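Local coordinates for dual specificity protein phosphatase 15 (Homo sapiens, PDB 1YZ4), which removes phosphate from phosphotyrosine, phosphoserine and phosphothreonine in proteins, and is present here as its catalytic domain, at residues 7-18 and 119-127; 74-82 and 149-158. The protein carries 1 engineered substitution. One frame throughout, in Å; residues are numbered along the deposited sequence.

Contact 1: 7-18 and 119-127; sequences GMTKVLPGLYLG and EAIKATRPI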
loop_
_atom_site.group_PDB
_atom_site.type_symbol
_atom_site.label_atom_id
_atom_site.label_comp_id
_atom_site.label_asym_id
_atom_site.label_seq_id
_atom_site.Cartn_x
_atom_site.Cartn_y
_atom_site.Cartn_z
ATOM N N GLY A 7 9.500 -9.851 -7.839
ATOM C CA GLY A 7 9.300 -8.427 -7.985
ATOM C C GLY A 7 8.037 -8.020 -7.257
ATOM O O GLY A 7 7.428 -8.820 -6.540
ATOM N N MET A 8 7.638 -6.771 -7.431
ATOM C CA MET A 8 6.432 -6.286 -6.786
ATOM C C MET A 8 5.266 -7.202 -7.152
ATOM O O MET A 8 5.257 -7.825 -8.211
ATOM C CB MET A 8 6.151 -4.847 -7.220
ATOM C CG MET A 8 6.191 -4.622 -8.722
ATOM S SD MET A 8 6.121 -2.864 -9.149
ATOM C CE MET A 8 7.829 -2.406 -8.980
ATOM N N THR A 9 4.291 -7.299 -6.262
ATOM C CA THR A 9 3.145 -8.150 -6.521
ATOM C C THR A 9 1.908 -7.297 -6.769
ATOM O O THR A 9 1.650 -6.336 -6.043
ATOM C CB THR A 9 2.893 -9.116 -5.338
ATOM O OG1 THR A 9 2.722 -8.365 -4.131
ATOM C CG2 THR A 9 4.071 -10.066 -5.168
ATOM N N LYS A 10 1.165 -7.640 -7.819
ATOM C CA LYS A 10 -0.052 -6.921 -8.173
ATOM C C LYS A 10 -1.108 -7.252 -7.128
ATOM O O LYS A 10 -1.420 -8.422 -6.891
ATOM C CB LYS A 10 -0.533 -7.352 -9.558
ATOM C CG LYS A 10 -1.635 -6.483 -10.149
ATOM C CD LYS A 10 -1.960 -6.951 -11.557
ATOM C CE LYS A 10 -2.799 -5.939 -12.311
ATOM N NZ LYS A 10 -3.092 -6.398 -13.701
ATOM N N VAL A 11 -1.642 -6.216 -6.492
ATOM C CA VAL A 11 -2.656 -6.386 -5.459
ATOM C C VAL A 11 -4.030 -6.092 -6.036
ATOM O O VAL A 11 -5.034 -6.658 -5.614
ATOM C CB VAL A 11 -2.420 -5.417 -4.291
ATOM C CG1 VAL A 11 -3.355 -5.747 -3.152
ATOM C CG2 VAL A 11 -0.968 -5.476 -3.854
ATOM N N LEU A 12 -4.052 -5.205 -7.020
ATOM C CA LEU A 12 -5.285 -4.789 -7.663
ATOM C C LEU A 12 -4.845 -4.020 -8.903
ATOM O O LEU A 12 -3.740 -3.477 -8.934
ATOM C CB LEU A 12 -6.041 -3.842 -6.727
ATOM C CG LEU A 12 -7.485 -4.031 -6.271
ATOM C CD1 LEU A 12 -7.702 -5.411 -5.678
ATOM C CD2 LEU A 12 -7.791 -2.954 -5.234
ATOM N N PRO A 13 -5.691 -3.975 -9.942
ATOM C CA PRO A 13 -5.305 -3.231 -11.148
ATOM C C PRO A 13 -4.831 -1.840 -10.707
ATOM O O PRO A 13 -5.555 -1.128 -10.003
ATOM C CB PRO A 13 -6.611 -3.161 -11.947
ATOM C CG PRO A 13 -7.323 -4.446 -11.548
ATOM C CD PRO A 13 -7.058 -4.522 -10.054
ATOM N N GLY A 14 -3.610 -1.476 -11.093
ATOM C CA GLY A 14 -3.067 -0.182 -10.723
ATOM C C GLY A 14 -2.448 -0.077 -9.331
ATOM O O GLY A 14 -2.049 1.019 -8.923
ATOM N N LEU A 15 -2.343 -1.189 -8.603
ATOM C CA LEU A 15 -1.762 -1.163 -7.251
ATOM C C LEU A 15 -0.790 -2.316 -6.987
ATOM O O LEU A 15 -1.118 -3.477 -7.227
ATOM C CB LEU A 15 -2.884 -1.193 -6.207
ATOM C CG LEU A 15 -2.474 -1.150 -4.738
ATOM C CD1 LEU A 15 -1.637 0.087 -4.464
ATOM C CD2 LEU A 15 -3.727 -1.157 -3.871
ATOM N N TYR A 16 0.399 -2.001 -6.477
ATOM C CA TYR A 16 1.398 -3.033 -6.203
ATOM C C TYR A 16 2.086 -2.916 -4.848
ATOM O O TYR A 16 2.149 -1.838 -4.251
ATOM C CB TYR A 16 2.489 -3.035 -7.277
ATOM C CG TYR A 16 2.004 -3.322 -8.676
ATOM C CD1 TYR A 16 1.329 -2.351 -9.413
ATOM C CD2 TYR A 16 2.229 -4.564 -9.271
ATOM C CE1 TYR A 16 0.893 -2.605 -10.709
ATOM C CE2 TYR A 16 1.799 -4.827 -10.564
ATOM C CZ TYR A 16 1.133 -3.839 -11.275
ATOM O OH TYR A 16 0.728 -4.077 -12.561
ATOM N N LEU A 17 2.615 -4.049 -4.388
ATOM C CA LEU A 17 3.339 -4.141 -3.126
ATOM C C LEU A 17 4.769 -4.556 -3.430
ATOM O O LEU A 17 5.003 -5.396 -4.300
ATOM C CB LEU A 17 2.687 -5.180 -2.209
ATOM C CG LEU A 17 1.591 -4.694 -1.254
ATOM C CD1 LEU A 17 0.950 -5.873 -0.547
ATOM C CD2 LEU A 17 2.204 -3.738 -0.235
ATOM N N GLY A 18 5.728 -3.966 -2.727
ATOM C CA GLY A 18 7.113 -4.324 -2.973
ATOM C C GLY A 18 8.077 -3.973 -1.855
ATOM O O GLY A 18 7.693 -3.402 -0.836
ATOM N N GLU A 119 -5.787 -11.978 4.109
ATOM C CA GLU A 119 -5.765 -13.344 3.598
ATOM C C GLU A 119 -5.812 -13.339 2.075
ATOM O O GLU A 119 -5.188 -14.178 1.418
ATOM C CB GLU A 119 -6.955 -14.135 4.154
ATOM C CG GLU A 119 -7.057 -15.575 3.655
ATOM C CD GLU A 119 -8.209 -16.343 4.298
ATOM O OE1 GLU A 119 -8.470 -17.498 3.890
ATOM O OE2 GLU A 119 -8.853 -15.791 5.217
ATOM N N ALA A 120 -6.554 -12.389 1.514
ATOM C CA ALA A 120 -6.661 -12.291 0.066
ATOM C C ALA A 120 -5.329 -11.802 -0.503
ATOM O O ALA A 120 -4.892 -12.242 -1.571
ATOM C CB ALA A 120 -7.787 -11.343 -0.312
ATOM N N ILE A 121 -4.679 -10.898 0.221
ATOM C CA ILE A 121 -3.397 -10.379 -0.222
ATOM C C ILE A 121 -2.333 -11.479 -0.151
ATOM O O ILE A 121 -1.505 -11.607 -1.059
ATOM C CB ILE A 121 -2.973 -9.160 0.628
ATOM C CG1 ILE A 121 -3.960 -8.014 0.390
ATOM C CG2 ILE A 121 -1.566 -8.708 0.255
ATOM C CD1 ILE A 121 -3.652 -6.744 1.172
ATOM N N LYS A 122 -2.376 -12.282 0.913
ATOM C CA LYS A 122 -1.416 -13.373 1.092
ATOM C C LYS A 122 -1.439 -14.349 -0.085
ATOM O O LYS A 122 -0.412 -14.925 -0.448
ATOM C CB LYS A 122 -1.697 -14.143 2.390
ATOM C CG LYS A 122 -1.196 -13.471 3.679
ATOM C CD LYS A 122 -1.546 -14.321 4.903
ATOM C CE LYS A 122 -0.771 -13.913 6.157
ATOM N NZ LYS A 122 0.708 -14.156 6.033
ATOM N N ALA A 123 -2.612 -14.535 -0.680
ATOM C CA ALA A 123 -2.751 -15.445 -1.811
ATOM C C ALA A 123 -1.830 -15.041 -2.957
ATOM O O ALA A 123 -1.354 -15.893 -3.702
ATOM C CB ALA A 123 -4.205 -15.469 -2.289
ATOM N N THR A 124 -1.578 -13.742 -3.087
ATOM C CA THR A 124 -0.721 -13.218 -4.149
ATOM C C THR A 124 0.599 -12.683 -3.603
ATOM O O THR A 124 1.329 -11.980 -4.300
ATOM C CB THR A 124 -1.407 -12.068 -4.897
ATOM O OG1 THR A 124 -1.586 -10.960 -4.004
ATOM C CG2 THR A 124 -2.761 -12.510 -5.425
ATOM N N ARG A 125 0.893 -13.009 -2.352
ATOM C CA ARG A 125 2.120 -12.552 -1.715
ATOM C C ARG A 125 2.132 -13.153 -0.310
ATOM O O ARG A 125 1.835 -12.483 0.668
ATOM C CB ARG A 125 2.133 -11.019 -1.647
ATOM C CG ARG A 125 3.502 -10.420 -1.358
ATOM C CD ARG A 125 3.422 -8.903 -1.296
ATOM N NE ARG A 125 4.690 -8.282 -0.912
ATOM C CZ ARG A 125 5.729 -8.109 -1.724
ATOM N NH1 ARG A 125 5.674 -8.510 -2.987
ATOM N NH2 ARG A 125 6.825 -7.523 -1.267
ATOM N N PRO A 126 2.488 -14.439 -0.206
ATOM C CA PRO A 126 2.553 -15.205 1.044
ATOM C C PRO A 126 3.478 -14.690 2.142
ATOM O O PRO A 126 3.428 -15.176 3.271
ATOM C CB PRO A 126 2.935 -16.601 0.565
ATOM C CG PRO A 126 3.771 -16.321 -0.640
ATOM C CD PRO A 126 2.980 -15.245 -1.337
ATOM N N ILE A 127 4.329 -13.723 1.826
ATOM C CA ILE A 127 5.223 -13.176 2.837
ATOM C C ILE A 127 4.484 -12.088 3.613
ATOM O O ILE A 127 4.881 -11.728 4.717
ATOM C CB ILE A 127 6.502 -12.559 2.204
ATOM C CG1 ILE A 127 6.119 -11.491 1.179
ATOM C CG2 ILE A 127 7.341 -13.648 1.552
ATOM C CD1 ILE A 127 7.292 -10.718 0.645
HETATM O O HOH W 1 8.393 -8.302 -3.476
#
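Arg125 reaches across to the hairpin of strands 9-12 and 15-18 and meets Thr9 and Leu17. Arg125 NH1 donates a hydrogen bond to Thr9 OG1 at 3.2 Å. The bond is bent, with an N-H...O angle of 140°, and OG1 lies out of the guanidinium plane. Leu17 O lies over the rim of one face, at an angle too poor for a hydrogen bond to NH1, and Ile127 CD1 lies over the rim of the opposite face. Leu17 CB rests 3.9 Å from Arg125 CD. The arginine gets this far because its chain is extended, with CG anti to the backbone N (chi1 -164°). Water 1 accepts from Arg125 NH1 at 2.8 Å and donates to Gly7 O, so it bridges Arg125 to residues 7-18. NE is buried without a polar partner.

Beside this polar patch the contact is apolar. Leu17 CD1 meets Ile121 CG2 at 3.9 Å, the two side chains crossing at about a right angle. Val11 CG1 lies 4.2 Å from Ile121 CG1. Val102 of helix 97-110 touches both Val11 and Leu17.

Behind the arginine, the chain turns as helix 114-123 ends. Thr124 OG1 and Thr124 N both donate to Ile121 O, from the same face of its carbonyl plane. In the hairpin, Val11 and Leu12 face Leu15 in a classic beta bulge, which shares Leu12 and Leu15 with the type II turn. A weak hydrogen bond from Arg125 NH2 to Gly94 O ties the contact to the P-loop after Ser91, the HCX5R signature of the phosphatase family, with its cysteine an engineered serine here.

Contact 2: 74-82 and 149-158; sequences INFIHCCRL and LRRQLEERFG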
loop_
_atom_site.group_PDB
_atom_site.type_symbol
_atom_site.label_atom_id
_atom_site.label_comp_id
_atom_site.label_asym_id
_atom_site.label_seq_id
_atom_site.Cartn_x
_atom_site.Cartn_y
_atom_site.Cartn_z
ATOM N N ILE A 74 -4.355 6.496 1.310
ATOM C CA ILE A 74 -5.491 5.994 0.560
ATOM C C ILE A 74 -5.962 7.013 -0.479
ATOM O O ILE A 74 -6.398 6.640 -1.565
ATOM C CB ILE A 74 -6.643 5.627 1.509
ATOM C CG1 ILE A 74 -6.247 4.391 2.322
ATOM C CG2 ILE A 74 -7.923 5.391 0.727
ATOM C CD1 ILE A 74 -7.273 3.956 3.351
ATOM N N ASN A 75 -5.861 8.295 -0.148
ATOM C CA ASN A 75 -6.283 9.335 -1.072
ATOM C C ASN A 75 -5.307 9.418 -2.224
ATOM O O ASN A 75 -5.703 9.610 -3.372
ATOM C CB ASN A 75 -6.390 10.678 -0.349
ATOM C CG ASN A 75 -7.770 10.896 0.263
ATOM O OD1 ASN A 75 -8.679 11.402 -0.392
ATOM N ND2 ASN A 75 -7.935 10.490 1.518
ATOM N N PHE A 76 -4.028 9.260 -1.907
ATOM C CA PHE A 76 -2.965 9.291 -2.904
ATOM C C PHE A 76 -3.198 8.140 -3.893
ATOM O O PHE A 76 -3.296 8.346 -5.105
ATOM C CB PHE A 76 -1.616 9.121 -2.202
ATOM C CG PHE A 76 -0.423 9.223 -3.118
ATOM C CD1 PHE A 76 0.015 10.460 -3.583
ATOM C CD2 PHE A 76 0.296 8.085 -3.463
ATOM C CE1 PHE A 76 1.163 10.565 -4.373
ATOM C CE2 PHE A 76 1.449 8.175 -4.257
ATOM C CZ PHE A 76 1.885 9.417 -4.711
ATOM N N ILE A 77 -3.301 6.927 -3.358
ATOM C CA ILE A 77 -3.516 5.740 -4.180
ATOM C C ILE A 77 -4.753 5.827 -5.067
ATOM O O ILE A 77 -4.694 5.536 -6.263
ATOM C CB ILE A 77 -3.635 4.479 -3.300
ATOM C CG1 ILE A 77 -2.273 4.171 -2.665
ATOM C CG2 ILE A 77 -4.134 3.292 -4.136
ATOM C CD1 ILE A 77 -2.338 3.183 -1.509
ATOM N N HIS A 78 -5.873 6.223 -4.475
ATOM C CA HIS A 78 -7.121 6.322 -5.213
ATOM C C HIS A 78 -7.005 7.306 -6.374
ATOM O O HIS A 78 -7.354 6.978 -7.512
ATOM C CB HIS A 78 -8.244 6.746 -4.275
ATOM C CG HIS A 78 -9.592 6.255 -4.694
ATOM N ND1 HIS A 78 -9.884 4.915 -4.837
ATOM C CD2 HIS A 78 -10.735 6.921 -4.980
ATOM C CE1 HIS A 78 -11.148 4.778 -5.192
ATOM N NE2 HIS A 78 -11.687 5.981 -5.286
ATOM N N CYS A 79 -6.507 8.503 -6.086
ATOM C CA CYS A 79 -6.344 9.528 -7.111
ATOM C C CYS A 79 -5.522 8.959 -8.265
ATOM O O CYS A 79 -5.875 9.121 -9.442
ATOM C CB CYS A 79 -5.643 10.760 -6.530
ATOM S SG CYS A 79 -5.146 11.990 -7.772
ATOM N N CYS A 80 -4.425 8.291 -7.924
ATOM C CA CYS A 80 -3.570 7.694 -8.937
ATOM C C CYS A 80 -4.322 6.654 -9.785
ATOM O O CYS A 80 -4.268 6.680 -11.020
ATOM C CB CYS A 80 -2.359 7.046 -8.267
ATOM S SG CYS A 80 -1.476 5.844 -9.287
ATOM N N ARG A 81 -5.031 5.746 -9.127
ATOM C CA ARG A 81 -5.756 4.705 -9.850
ATOM C C ARG A 81 -6.871 5.228 -10.765
ATOM O O ARG A 81 -6.920 4.898 -11.951
ATOM C CB ARG A 81 -6.352 3.689 -8.865
ATOM C CG ARG A 81 -5.334 2.990 -7.996
ATOM C CD ARG A 81 -5.985 1.890 -7.175
ATOM N NE ARG A 81 -6.497 0.815 -8.023
ATOM C CZ ARG A 81 -7.691 0.246 -7.871
ATOM N NH1 ARG A 81 -8.507 0.648 -6.902
ATOM N NH2 ARG A 81 -8.064 -0.733 -8.682
ATOM N N LEU A 82 -7.756 6.049 -10.218
ATOM C CA LEU A 82 -8.870 6.563 -10.997
ATOM C C LEU A 82 -8.450 7.541 -12.089
ATOM O O LEU A 82 -9.263 7.914 -12.936
ATOM C CB LEU A 82 -9.909 7.205 -10.070
ATOM C CG LEU A 82 -10.329 6.372 -8.848
ATOM C CD1 LEU A 82 -11.585 6.982 -8.261
ATOM C CD2 LEU A 82 -10.584 4.918 -9.229
ATOM N N LEU A 149 -14.309 6.877 4.894
ATOM C CA LEU A 149 -13.357 7.186 3.850
ATOM C C LEU A 149 -13.893 6.790 2.477
ATOM O O LEU A 149 -13.724 7.538 1.515
ATOM C CB LEU A 149 -12.031 6.482 4.116
ATOM C CG LEU A 149 -10.810 7.391 3.964
ATOM C CD1 LEU A 149 -9.546 6.565 4.195
ATOM C CD2 LEU A 149 -10.802 8.044 2.579
ATOM N N ARG A 150 -14.545 5.628 2.377
ATOM C CA ARG A 150 -15.075 5.206 1.082
ATOM C C ARG A 150 -16.020 6.274 0.526
ATOM O O ARG A 150 -15.924 6.654 -0.646
ATOM C CB ARG A 150 -15.824 3.869 1.169
ATOM C CG ARG A 150 -15.871 3.169 -0.187
ATOM C CD ARG A 150 -17.168 2.437 -0.494
ATOM N NE ARG A 150 -17.286 1.130 0.144
ATOM C CZ ARG A 150 -17.730 0.036 -0.476
ATOM N NH1 ARG A 150 -18.092 0.086 -1.754
ATOM N NH2 ARG A 150 -17.834 -1.110 0.185
ATOM N N ARG A 151 -16.928 6.756 1.370
ATOM C CA ARG A 151 -17.867 7.788 0.959
ATOM C C ARG A 151 -17.094 9.062 0.579
ATOM O O ARG A 151 -17.420 9.728 -0.407
ATOM C CB ARG A 151 -18.845 8.084 2.097
ATOM C CG ARG A 151 -19.894 9.136 1.775
ATOM C CD ARG A 151 -20.073 10.061 2.971
ATOM N NE ARG A 151 -18.885 10.887 3.196
ATOM C CZ ARG A 151 -18.493 11.334 4.385
ATOM N NH1 ARG A 151 -19.191 11.034 5.472
ATOM N NH2 ARG A 151 -17.406 12.089 4.490
ATOM N N GLN A 152 -16.068 9.390 1.367
ATOM C CA GLN A 152 -15.250 10.569 1.103
ATOM C C GLN A 152 -14.572 10.503 -0.263
ATOM O O GLN A 152 -14.614 11.467 -1.028
ATOM C CB GLN A 152 -14.187 10.735 2.191
ATOM C CG GLN A 152 -14.578 11.686 3.305
ATOM C CD GLN A 152 -13.521 11.777 4.395
ATOM O OE1 GLN A 152 -12.341 12.003 4.116
ATOM N NE2 GLN A 152 -13.942 11.606 5.646
ATOM N N LEU A 153 -13.950 9.366 -0.569
ATOM C CA LEU A 153 -13.264 9.197 -1.849
ATOM C C LEU A 153 -14.222 9.386 -3.020
ATOM O O LEU A 153 -13.847 9.923 -4.065
ATOM C CB LEU A 153 -12.619 7.810 -1.937
ATOM C CG LEU A 153 -11.490 7.520 -0.948
ATOM C CD1 LEU A 153 -11.173 6.037 -0.970
ATOM C CD2 LEU A 153 -10.260 8.343 -1.289
ATOM N N GLU A 154 -15.457 8.930 -2.845
ATOM C CA GLU A 154 -16.462 9.060 -3.885
ATOM C C GLU A 154 -16.707 10.547 -4.128
ATOM O O GLU A 154 -16.883 10.983 -5.264
ATOM C CB GLU A 154 -17.758 8.376 -3.445
ATOM C CG GLU A 154 -17.600 6.885 -3.177
ATOM C CD GLU A 154 -18.814 6.279 -2.494
ATOM O OE1 GLU A 154 -19.939 6.462 -3.001
ATOM O OE2 GLU A 154 -18.644 5.614 -1.451
ATOM N N GLU A 155 -16.703 11.323 -3.048
ATOM C CA GLU A 155 -16.923 12.757 -3.140
ATOM C C GLU A 155 -15.752 13.470 -3.804
ATOM O O GLU A 155 -15.946 14.255 -4.726
ATOM C CB GLU A 155 -17.153 13.338 -1.746
ATOM C CG GLU A 155 -18.540 13.099 -1.180
ATOM C CD GLU A 155 -18.591 13.348 0.315
ATOM O OE1 GLU A 155 -17.875 14.257 0.787
ATOM O OE2 GLU A 155 -19.346 12.643 1.020
ATOM N N ARG A 156 -14.538 13.192 -3.336
ATOM C CA ARG A 156 -13.343 13.822 -3.889
ATOM C C ARG A 156 -13.003 13.450 -5.325
ATOM O O ARG A 156 -12.610 14.309 -6.108
ATOM C CB ARG A 156 -12.120 13.521 -3.015
ATOM C CG ARG A 156 -11.859 14.537 -1.909
ATOM C CD ARG A 156 -13.006 14.577 -0.926
ATOM N NE ARG A 156 -12.605 15.112 0.369
ATOM C CZ ARG A 156 -13.427 15.223 1.409
ATOM N NH1 ARG A 156 -14.691 14.838 1.299
ATOM N NH2 ARG A 156 -12.988 15.715 2.560
ATOM N N PHE A 157 -13.145 12.177 -5.675
ATOM C CA PHE A 157 -12.784 11.748 -7.022
ATOM C C PHE A 157 -13.907 11.131 -7.840
ATOM O O PHE A 157 -13.711 10.818 -9.010
ATOM C CB PHE A 157 -11.610 10.753 -6.964
ATOM C CG PHE A 157 -10.520 11.149 -6.004
ATOM C CD1 PHE A 157 -10.551 10.719 -4.680
ATOM C CD2 PHE A 157 -9.478 11.978 -6.414
ATOM C CE1 PHE A 157 -9.561 11.109 -3.779
ATOM C CE2 PHE A 157 -8.480 12.376 -5.515
ATOM C CZ PHE A 157 -8.523 11.940 -4.197
ATOM N N GLY A 158 -15.079 10.960 -7.238
ATOM C CA GLY A 158 -16.182 10.360 -7.969
ATOM C C GLY A 158 -16.110 8.848 -7.875
ATOM O O GLY A 158 -15.131 8.308 -7.357
#
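Two helices of the phosphatase domain, 70-82 and 145-157, pack through a knob-into-hole contact. The Phe157 side chain is the knob, set among Asn75, His78, Cys79 and Leu82. The axes of segments 74-82 and 149-157 pass 10.8 Å apart and cross at -46°.

Cys79 CA lies over one face of the Phe157 ring, and Cys79 CB comes 3.4 Å from Phe157 CE2. Cys79 SG makes an oblique sulfur-aromatic contact with the ring. Asn75 OD1 meets the ring at its edge, 3.5 Å from Phe157 CE1. The Asn75 amide plane is turned about halfway between flat and upright against the ring. Its ND2 bonds back to Lys71 O, one turn earlier, which helps fix the amide. Leu82 CD1 touches Phe157 CB near the C-terminal ends of both helices.

One turn before Phe157, Leu153 CD1 sits over the centre of the His78 ring, 4.1 Å from the centroid and 10° off the normal, a CH-pi contact. With CG anti to the backbone N (chi1 -152°), the His78 ring lies between Leu153 CD1 and Leu82 CG. His78 ND1 is hydrogen-bonded to Tyr105 OH of helix 97-110. Phe157 CD1 lies at the imidazole edge; the two rings are oblique.

Toward the start of the segments the contact is aliphatic. Ile74 CD1 meets Leu149 CD1 at 3.6 Å, and Ile74 CG2 meets Leu153 CD1 at 3.7 Å. Phe141 of helix 132-143 touches both Ile74 and Leu149. Leu149, Leu153 and Phe157 recur every four residues along one helix face. This is helix-helix packing on the flank of the alpha/beta phosphatase domain.

In the fold
Contact 1 is mostly buried and lies nearer the centre of the chain. Contact 2 is partly buried and more peripheral. Their centres are 20 Å apart. Contact 1 joins the sheet edge to a helix end with an arginine and a water. Contact 2 joins two helices through mainly apolar and aromatic packing, with the polar ends of Asn75 and His78 bonded outside the pair. Helix 97-110 touches both contacts. The two also meet directly: Pro13 O lies 2.9 Å from Arg81 NH2, a probable hydrogen bond, and Leu15 packs on Ile77. Leu17 of contact 1 is about 6 Å, side chain to side chain, from Ser91, an engineered residue at the predicted phosphocysteine position.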